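Local structure of PTS system, IIabc component (Clostridium difficile, 3IPJ) at residues A[25-39]-A[62-76]. The protein probably transfers phosphate to an incoming sugar, likely trehalose, this chain being the cytoplasmic EIIB domain of a membrane-bound phosphotransferase-system transporter. Sequence-based numbering, arbitrary orientation.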
ATOM      1  N   ILE A  25       5.824   4.244  -2.096  1.00 11.73           N
ATOM      2  CA  ILE A  25       5.189   2.987  -1.952  1.00 12.06           C
ATOM      3  C   ILE A  25       5.884   2.037  -2.866  1.00 14.85           C
ATOM      4  O   ILE A  25       6.192   2.411  -3.976  1.00 15.66           O
ATOM      5  CB  ILE A  25       3.717   3.030  -2.514  1.00 15.13           C
ATOM      6  CG1 ILE A  25       2.978   4.272  -1.989  1.00 21.86           C
ATOM      7  CG2 ILE A  25       2.978   1.701  -2.201  1.00 15.09           C
ATOM      8  CD1 ILE A  25       1.875   4.843  -2.931  1.00 23.91           C
ATOM      9  N   THR A  26       6.133   0.800  -2.397  1.00 12.83           N
ATOM     10  CA  THR A  26       6.545  -0.327  -3.255  1.00 11.36           C
ATOM     11  C   THR A  26       5.917  -1.585  -2.678  1.00 11.27           C
ATOM     12  O   THR A  26       4.985  -1.502  -1.853  1.00  9.78           O
ATOM     13  CB  THR A  26       8.061  -0.489  -3.334  1.00 13.33           C
ATOM     14  OG1 THR A  26       8.374  -1.384  -4.425  1.00 16.23           O
ATOM     15  CG2 THR A  26       8.648  -0.945  -1.940  1.00 11.58           C
ATOM     16  N   HIS A  27       6.428  -2.740  -3.068  1.00 10.51           N
ATOM     17  CA  HIS A  27       5.869  -3.974  -2.568  1.00 11.76           C
ATOM     18  C   HIS A  27       6.871  -5.094  -2.636  1.00 10.94           C
ATOM     19  O   HIS A  27       7.863  -4.971  -3.318  1.00 13.01           O
ATOM     20  CB  HIS A  27       4.539  -4.345  -3.327  1.00 13.73           C
ATOM     21  CG  HIS A  27       4.765  -4.953  -4.684  1.00 14.84           C
ATOM     22  ND1 HIS A  27       4.845  -4.206  -5.847  1.00 16.13           N
ATOM     23  CD2 HIS A  27       4.975  -6.236  -5.045  1.00 13.46           C
ATOM     24  CE1 HIS A  27       5.073  -5.005  -6.866  1.00 15.01           C
ATOM     25  NE2 HIS A  27       5.164  -6.240  -6.405  1.00 18.05           N
ATOM     26  N   CYS A  28       6.656  -6.177  -1.902  1.00 10.07           N
ATOM     27  CA  CYS A  28       7.448  -7.399  -2.137  1.00 11.46           C
ATOM     28  C   CYS A  28       6.434  -8.471  -2.585  1.00  9.59           C
ATOM     29  O   CYS A  28       5.349  -8.154  -3.115  1.00 10.94           O
ATOM     30  CB  CYS A  28       8.276  -7.854  -0.904  1.00 13.52           C
ATOM     31  SG  CYS A  28       7.253  -8.267   0.579  1.00 10.65           S
ATOM     32  N   ALA A  29       6.764  -9.744  -2.362  1.00 10.30           N
ATOM     33  CA  ALA A  29       5.923 -10.805  -2.880  1.00  8.59           C
ATOM     34  C   ALA A  29       4.647 -10.855  -2.112  1.00  8.56           C
ATOM     35  O   ALA A  29       3.660 -11.371  -2.638  1.00 10.71           O
ATOM     36  CB  ALA A  29       6.679 -12.185  -2.833  1.00  9.86           C
ATOM     37  N   THR A  30       4.648 -10.375  -0.854  1.00  9.14           N
ATOM     38  CA  THR A  30       3.439 -10.570  -0.027  1.00  8.92           C
ATOM     39  C   THR A  30       3.008  -9.278   0.639  1.00  9.09           C
ATOM     40  O   THR A  30       1.890  -9.222   1.160  1.00  9.42           O
ATOM     41  CB  THR A  30       3.661 -11.653   1.032  1.00 10.84           C
ATOM     42  OG1 THR A  30       4.806 -11.276   1.819  1.00  9.84           O
ATOM     43  CG2 THR A  30       3.997 -12.946   0.320  1.00 10.09           C
ATOM     44  N   ARG A  31       3.879  -8.250   0.664  1.00  8.65           N
ATOM     45  CA  ARG A  31       3.527  -7.030   1.394  1.00  9.47           C
ATOM     46  C   ARG A  31       3.548  -5.735   0.552  1.00  9.44           C
ATOM     47  O   ARG A  31       4.420  -5.510  -0.280  1.00 10.13           O
ATOM     48  CB  ARG A  31       4.417  -6.855   2.658  1.00  7.62           C
ATOM     49  CG  ARG A  31       4.621  -8.095   3.444  1.00  8.42           C
ATOM     50  CD  ARG A  31       5.546  -7.795   4.604  1.00 10.85           C
ATOM     51  NE  ARG A  31       5.605  -8.971   5.497  1.00 12.63           N
ATOM     52  CZ  ARG A  31       6.192  -8.965   6.713  1.00 14.13           C
ATOM     53  NH1 ARG A  31       6.783  -7.849   7.179  1.00 11.53           N
ATOM     54  NH2 ARG A  31       6.213 -10.078   7.451  1.00 11.67           N
ATOM     55  N   LEU A  32       2.572  -4.888   0.789  1.00 10.06           N
ATOM     56  CA  LEU A  32       2.557  -3.493   0.327  1.00  9.84           C
ATOM     57  C   LEU A  32       3.389  -2.713   1.364  1.00  9.47           C
ATOM     58  O   LEU A  32       3.093  -2.736   2.551  1.00 10.30           O
ATOM     59  CB  LEU A  32       1.071  -3.058   0.268  1.00 12.63           C
ATOM     60  CG  LEU A  32       0.818  -1.787  -0.510  1.00 16.94           C
ATOM     61  CD1 LEU A  32       1.108  -1.978  -2.041  1.00 15.79           C
ATOM     62  CD2 LEU A  32      -0.634  -1.313  -0.249  1.00 14.38           C
ATOM     63  N   ARG A  33       4.435  -2.035   0.911  1.00 10.65           N
ATOM     64  CA  ARG A  33       5.348  -1.389   1.810  1.00  9.34           C
ATOM     65  C   ARG A  33       5.274   0.122   1.602  1.00  9.74           C
ATOM     66  O   ARG A  33       5.666   0.630   0.558  1.00  9.84           O
ATOM     67  CB  ARG A  33       6.737  -1.949   1.571  1.00 10.78           C
ATOM     68  CG  ARG A  33       6.927  -3.350   2.124  1.00  9.74           C
ATOM     69  CD  ARG A  33       8.135  -3.992   1.442  1.00 10.84           C
ATOM     70  NE  ARG A  33       8.383  -5.337   1.959  1.00 11.08           N
ATOM     71  CZ  ARG A  33       9.161  -5.598   3.010  1.00 11.70           C
ATOM     72  NH1 ARG A  33       9.785  -4.572   3.627  1.00 13.07           N
ATOM     73  NH2 ARG A  33       9.332  -6.871   3.443  1.00 10.79           N
ATOM     74  N   VAL A  34       4.757   0.829   2.600  1.00  9.08           N
ATOM     75  CA  VAL A  34       4.493   2.281   2.480  1.00  8.86           C
ATOM     76  C   VAL A  34       5.441   3.072   3.398  1.00 10.76           C
ATOM     77  O   VAL A  34       5.354   2.905   4.634  1.00 11.35           O
ATOM     78  CB  VAL A  34       3.061   2.613   2.937  1.00  8.51           C
ATOM     79  CG1 VAL A  34       2.712   4.064   2.579  1.00 10.32           C
ATOM     80  CG2 VAL A  34       2.119   1.640   2.279  1.00 10.30           C
ATOM     81  N   MET A  35       6.336   3.899   2.822  1.00  9.68           N
ATOM     82  CA  MET A  35       7.210   4.777   3.624  1.00 10.39           C
ATOM     83  C   MET A  35       6.277   5.930   4.020  1.00 12.72           C
ATOM     84  O   MET A  35       5.719   6.606   3.126  1.00 11.39           O
ATOM     85  CB  MET A  35       8.382   5.293   2.804  1.00 11.98           C
ATOM     86  CG  MET A  35       9.278   4.155   2.334  1.00 15.83           C
ATOM     87  SD  MET A  35      10.291   3.481   3.692  1.00 16.30           S
ATOM     88  CE  MET A  35      11.849   4.171   3.216  1.00 22.95           C
ATOM     89  N   VAL A  36       6.055   6.105   5.342  1.00 10.74           N
ATOM     90  CA  VAL A  36       5.128   7.112   5.839  1.00  8.21           C
ATOM     91  C   VAL A  36       5.882   8.231   6.632  1.00 10.08           C
ATOM     92  O   VAL A  36       6.934   8.006   7.203  1.00  8.92           O
ATOM     93  CB  VAL A  36       4.000   6.466   6.676  1.00 11.42           C
ATOM     94  CG1 VAL A  36       3.075   5.592   5.779  1.00 11.91           C
ATOM     95  CG2 VAL A  36       4.553   5.649   7.925  1.00  9.14           C
ATOM     96  N   LYS A  37       5.299   9.430   6.646  1.00 10.09           N
ATOM     97  CA  LYS A  37       5.804  10.546   7.421  1.00 11.06           C
ATOM     98  C   LYS A  37       5.613  10.374   8.935  1.00 12.62           C
ATOM     99  O   LYS A  37       6.522  10.610   9.749  1.00 12.74           O
ATOM    100  CB  LYS A  37       5.177  11.860   6.925  1.00 11.06           C
ATOM    101  CG  LYS A  37       5.414  12.075   5.396  1.00 10.41           C
ATOM    102  CD  LYS A  37       4.718  13.319   4.926  1.00  9.55           C
ATOM    103  CE  LYS A  37       4.431  13.322   3.414  1.00 12.37           C
ATOM    104  NZ  LYS A  37       3.864  14.686   3.086  1.00 11.49           N
ATOM    105  N   ASP A  38       4.436   9.927   9.321  1.00 12.41           N
ATOM    106  CA  ASP A  38       4.066   9.782  10.744  1.00 11.47           C
ATOM    107  C   ASP A  38       3.228   8.493  10.978  1.00  9.94           C
ATOM    108  O   ASP A  38       2.003   8.454  10.737  1.00  8.94           O
ATOM    109  CB  ASP A  38       3.280  11.050  11.130  1.00 13.04           C
ATOM    110  CG  ASP A  38       2.935  11.142  12.593  1.00 14.70           C
ATOM    111  OD1 ASP A  38       3.440  10.324  13.387  1.00 13.95           O
ATOM    112  OD2 ASP A  38       2.171  12.084  12.941  1.00 15.52           O
ATOM    113  N   ARG A  39       3.888   7.435  11.463  1.00  9.55           N
ATOM    114  CA  ARG A  39       3.155   6.233  11.786  1.00 12.29           C
ATOM    115  C   ARG A  39       2.087   6.439  12.888  1.00 10.50           C
ATOM    116  O   ARG A  39       1.087   5.741  12.915  1.00 10.95           O
ATOM    117  CB  ARG A  39       4.106   5.057  12.158  1.00 15.05           C
ATOM    118  CG  ARG A  39       4.642   5.059  13.538  1.00 15.30           C
ATOM    119  CD  ARG A  39       3.624   4.488  14.483  1.00 14.39           C
ATOM    120  NE  ARG A  39       3.467   3.034  14.410  1.00 14.61           N
ATOM    121  CZ  ARG A  39       2.373   2.385  14.017  1.00 13.73           C
ATOM    122  NH1 ARG A  39       1.320   3.047  13.538  1.00 12.61           N
ATOM    123  NH2 ARG A  39       2.346   1.061  14.075  1.00 12.64           N
ATOM    124  N   GLN A  62       8.934   1.942   7.443  1.00 12.07           N
ATOM    125  CA  GLN A  62       8.027   1.230   6.523  1.00 13.33           C
ATOM    126  C   GLN A  62       6.787   0.718   7.255  1.00 11.73           C
ATOM    127  O   GLN A  62       6.885  -0.127   8.169  1.00  9.51           O
ATOM    128  CB  GLN A  62       8.720   0.005   5.906  1.00 15.77           C
ATOM    129  CG  GLN A  62       9.750   0.335   4.846  1.00 16.06           C
ATOM    130  CD  GLN A  62      10.305  -0.934   4.198  1.00 15.07           C
ATOM    131  OE1 GLN A  62      11.552  -1.149   4.119  1.00 14.84           O
ATOM    132  NE2 GLN A  62       9.415  -1.767   3.740  1.00 12.20           N
ATOM    133  N   TYR A  63       5.624   1.195   6.795  1.00  8.39           N
ATOM    134  CA  TYR A  63       4.328   0.642   7.201  1.00  8.43           C
ATOM    135  C   TYR A  63       3.945  -0.522   6.225  1.00 10.12           C
ATOM    136  O   TYR A  63       3.681  -0.283   5.060  1.00  9.86           O
ATOM    137  CB  TYR A  63       3.289   1.765   7.153  1.00  8.29           C
ATOM    138  CG  TYR A  63       2.058   1.442   7.956  1.00 10.84           C
ATOM    139  CD1 TYR A  63       2.039   1.664   9.319  1.00 11.23           C
ATOM    140  CD2 TYR A  63       0.927   0.864   7.355  1.00 11.60           C
ATOM    141  CE1 TYR A  63       0.926   1.373  10.076  1.00 11.82           C
ATOM    142  CE2 TYR A  63      -0.205   0.537   8.085  1.00 11.11           C
ATOM    143  CZ  TYR A  63      -0.206   0.799   9.447  1.00 12.11           C
ATOM    144  OH  TYR A  63      -1.310   0.536  10.208  1.00 12.97           O
ATOM    145  N   GLN A  64       3.935  -1.782   6.709  1.00  9.73           N
ATOM    146  CA  GLN A  64       3.865  -2.928   5.836  1.00  9.24           C
ATOM    147  C   GLN A  64       2.467  -3.553   6.019  1.00 10.66           C
ATOM    148  O   GLN A  64       2.036  -3.804   7.159  1.00 10.54           O
ATOM    149  CB  GLN A  64       4.979  -3.891   6.165  1.00  7.75           C
ATOM    150  CG  GLN A  64       6.311  -3.165   6.151  1.00  8.33           C
ATOM    151  CD  GLN A  64       7.494  -4.108   6.422  1.00 10.45           C
ATOM    152  OE1 GLN A  64       7.330  -5.330   6.441  1.00 11.43           O
ATOM    153  NE2 GLN A  64       8.696  -3.536   6.638  1.00 11.56           N
ATOM    154  N   ILE A  65       1.761  -3.769   4.905  1.00  8.73           N
ATOM    155  CA  ILE A  65       0.452  -4.354   4.960  1.00  8.99           C
ATOM    156  C   ILE A  65       0.558  -5.676   4.272  1.00  9.78           C
ATOM    157  O   ILE A  65       0.879  -5.725   3.079  1.00 10.64           O
ATOM    158  CB  ILE A  65      -0.520  -3.507   4.175  1.00  8.61           C
ATOM    159  CG1 ILE A  65      -0.549  -2.096   4.818  1.00 11.94           C
ATOM    160  CG2 ILE A  65      -1.877  -4.179   4.069  1.00 10.87           C
ATOM    161  CD1 ILE A  65       0.186  -1.094   4.022  1.00 14.48           C
ATOM    162  N   ILE A  66       0.327  -6.760   5.019  1.00  9.11           N
ATOM    163  CA  ILE A  66       0.484  -8.095   4.434  1.00  9.97           C
ATOM    164  C   ILE A  66      -0.802  -8.431   3.660  1.00  9.48           C
ATOM    165  O   ILE A  66      -1.886  -8.500   4.252  1.00  9.30           O
ATOM    166  CB  ILE A  66       0.708  -9.195   5.458  1.00 10.67           C
ATOM    167  CG1 ILE A  66       1.746  -8.777   6.520  1.00 11.22           C
ATOM    168  CG2 ILE A  66       1.106 -10.483   4.718  1.00  8.87           C
ATOM    169  CD1 ILE A  66       1.858  -9.794   7.720  1.00 11.37           C
ATOM    170  N   LEU A  67      -0.675  -8.611   2.340  1.00  9.26           N
ATOM    171  CA  LEU A  67      -1.819  -8.935   1.480  1.00 10.08           C
ATOM    172  C   LEU A  67      -1.723 -10.362   0.883  1.00  9.91           C
ATOM    173  O   LEU A  67      -2.752 -10.937   0.486  1.00 10.23           O
ATOM    174  CB  LEU A  67      -1.915  -7.875   0.356  1.00 10.05           C
ATOM    175  CG  LEU A  67      -2.389  -6.522   0.871  1.00  8.69           C
ATOM    176  CD1 LEU A  67      -2.095  -5.508  -0.149  1.00 10.15           C
ATOM    177  CD2 LEU A  67      -3.911  -6.546   1.082  1.00  7.67           C
ATOM    178  N   GLY A  68      -0.529 -10.944   0.839  1.00 10.26           N
ATOM    179  CA  GLY A  68      -0.378 -12.280   0.282  1.00 11.92           C
ATOM    180  C   GLY A  68       0.036 -12.171  -1.182  1.00 13.16           C
ATOM    181  O   GLY A  68      -0.108 -11.115  -1.842  1.00 12.74           O
ATOM    182  N   THR A  69       0.579 -13.252  -1.722  1.00 13.43           N
ATOM    183  CA  THR A  69       0.957 -13.240  -3.137  1.00 13.97           C
ATOM    184  C   THR A  69      -0.241 -12.964  -4.078  1.00 13.73           C
ATOM    185  O   THR A  69      -1.422 -13.338  -3.780  1.00 12.69           O
ATOM    186  CB  THR A  69       1.588 -14.570  -3.545  1.00 14.65           C
ATOM    187  OG1 THR A  69       0.603 -15.602  -3.393  1.00 13.73           O
ATOM    188  CG2 THR A  69       2.836 -14.848  -2.696  1.00 15.90           C
ATOM    189  N   GLY A  70       0.071 -12.367  -5.227  1.00 12.65           N
ATOM    190  CA  GLY A  70      -0.913 -12.058  -6.249  1.00 10.81           C
ATOM    191  C   GLY A  70      -1.868 -10.947  -5.827  1.00 13.68           C
ATOM    192  O   GLY A  70      -2.061  -9.983  -6.595  1.00 16.45           O
ATOM    193  N   ILE A  71      -2.490 -11.048  -4.638  1.00 11.34           N
ATOM    194  CA  ILE A  71      -3.336  -9.950  -4.145  1.00 11.24           C
ATOM    195  C   ILE A  71      -2.467  -8.675  -3.964  1.00 10.59           C
ATOM    196  O   ILE A  71      -2.930  -7.586  -4.301  1.00 10.39           O
ATOM    197  CB  ILE A  71      -4.092 -10.336  -2.822  1.00 11.92           C
ATOM    198  CG1 ILE A  71      -4.888 -11.647  -2.962  1.00 15.27           C
ATOM    199  CG2 ILE A  71      -4.964  -9.169  -2.318  1.00 12.80           C
ATOM    200  CD1 ILE A  71      -5.893 -11.659  -4.000  1.00 15.94           C
ATOM    201  N   VAL A  72      -1.215  -8.811  -3.467  1.00 10.19           N
ATOM    202  CA  VAL A  72      -0.370  -7.640  -3.286  1.00 11.59           C
ATOM    203  C   VAL A  72      -0.115  -6.872  -4.624  1.00 12.09           C
ATOM    204  O   VAL A  72      -0.127  -5.635  -4.640  1.00 11.07           O
ATOM    205  CB  VAL A  72       0.967  -7.996  -2.524  1.00 10.68           C
ATOM    206  CG1 VAL A  72       1.800  -8.953  -3.325  1.00 10.35           C
ATOM    207  CG2 VAL A  72       1.776  -6.689  -2.212  1.00 10.77           C
ATOM    208  N   ASN A  73       0.112  -7.589  -5.740  1.00 10.89           N
ATOM    209  CA  ASN A  73       0.381  -6.956  -7.063  1.00  9.65           C
ATOM    210  C   ASN A  73      -0.808  -6.243  -7.638  1.00 11.79           C
ATOM    211  O   ASN A  73      -0.626  -5.213  -8.277  1.00 11.91           O
ATOM    212  CB  ASN A  73       0.796  -8.029  -8.068  1.00  9.28           C
ATOM    213  CG  ASN A  73       2.006  -8.817  -7.604  1.00 12.38           C
ATOM    214  OD1 ASN A  73       3.135  -8.494  -7.968  1.00 18.65           O
ATOM    215  ND2 ASN A  73       1.785  -9.831  -6.792  1.00 10.64           N
ATOM    216  N   LYS A  74      -2.022  -6.832  -7.421  1.00 10.99           N
ATOM    217  CA  LYS A  74      -3.284  -6.308  -7.935  1.00  9.19           C
ATOM    218  C   LYS A  74      -3.641  -5.026  -7.188  1.00  9.67           C
ATOM    219  O   LYS A  74      -4.166  -4.073  -7.775  1.00 11.18           O
ATOM    220  CB  LYS A  74      -4.387  -7.352  -7.788  1.00 10.26           C
ATOM    221  CG  LYS A  74      -4.014  -8.612  -8.607  1.00 12.10           C
ATOM    222  CD  LYS A  74      -4.968  -9.860  -8.352  1.00 12.00           C
ATOM    223  CE  LYS A  74      -4.379 -11.187  -8.999  1.00 10.83           C
ATOM    224  NZ  LYS A  74      -4.628 -11.402 -10.439  1.00 11.86           N
ATOM    225  N   VAL A  75      -3.313  -4.987  -5.891  1.00 11.86           N
ATOM    226  CA  VAL A  75      -3.529  -3.747  -5.096  1.00  9.66           C
ATOM    227  C   VAL A  75      -2.480  -2.714  -5.496  1.00 11.00           C
ATOM    228  O   VAL A  75      -2.789  -1.507  -5.671  1.00 11.43           O
ATOM    229  CB  VAL A  75      -3.509  -4.014  -3.589  1.00  9.56           C
ATOM    230  CG1 VAL A  75      -3.485  -2.692  -2.749  1.00  8.58           C
ATOM    231  CG2 VAL A  75      -4.722  -4.910  -3.259  1.00  9.79           C
ATOM    232  N   TYR A  76      -1.259  -3.183  -5.714  1.00 10.62           N
ATOM    233  CA  TYR A  76      -0.227  -2.237  -6.106  1.00  9.95           C
ATOM    234  C   TYR A  76      -0.617  -1.541  -7.454  1.00 10.08           C
ATOM    235  O   TYR A  76      -0.450  -0.335  -7.622  1.00 10.21           O
ATOM    236  CB  TYR A  76       1.110  -2.977  -6.148  1.00 12.62           C
ATOM    237  CG  TYR A  76       2.220  -2.031  -6.376  1.00 12.21           C
ATOM    238  CD1 TYR A  76       2.617  -1.143  -5.379  1.00 13.33           C
ATOM    239  CD2 TYR A  76       2.894  -2.000  -7.601  1.00 14.99           C
ATOM    240  CE1 TYR A  76       3.677  -0.219  -5.593  1.00 15.98           C
ATOM    241  CE2 TYR A  76       3.942  -1.070  -7.808  1.00 17.72           C
ATOM    242  CZ  TYR A  76       4.299  -0.211  -6.785  1.00 18.20           C
ATOM    243  OH  TYR A  76       5.271   0.668  -6.972  1.00 25.63           O
TER
HETATM  244  O   HOH W   1       2.688 -11.753  -5.103  1.00 19.49           O
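Leu32 and Val34 of strand 31-36 pair antiparallel with Ile65 and Tyr63 of strand 62-66 at the centre of the four-stranded antiparallel sheet of this EIIB domain; each couple makes two backbone hydrogen bonds. On the face carrying Arg31, Arg33 and Gln64, the extended Arg31 chain brings NH1 to Gln64 OE1 at 2.7 Å, nearly along the C=O axis and in the guanidinium plane, while Ile66 CD1 lies over one face of that guanidinium. Gln64 OE1 also lies 3.6 Å above the plane of the Arg33 guanidinium, offset toward its rim, a contact without a hydrogen bond. Arg33 NE in turn donates a nearly straight hydrogen bond to Cys28 SG (3.4 Å, 168°), in its guanidinium plane. Cys28 is the predicted phosphocysteine, and weak bonds from Thr30 N and Arg31 N reach the same sulfur; these donors would probably help hold a phosphoryl group.

On the other face, Leu32 packs against helix 71-79: its CD1 meets the edge of the Tyr76 ring at CD1, 3.8 Å off, and its CD2 meets Val75 CG1. Tyr76 swings its ring away from its own backbone N (chi1 -173°), which brings it up against Leu32 and the His27 imidazole; the two rings meet obliquely, planes 52° apart.

Behind the loop that carries Cys28, Val72 wedges CG1 against Ala29 O and CG2 against the Arg31 backbone. A water accepts from Gly70 N and Asn73 ND2 and donates to Ala29 O, tying the loop to the helix start. Thr30 O takes two bonds, from Leu67 N and, on a lone pair, from Gly68 N at 3.0 Å.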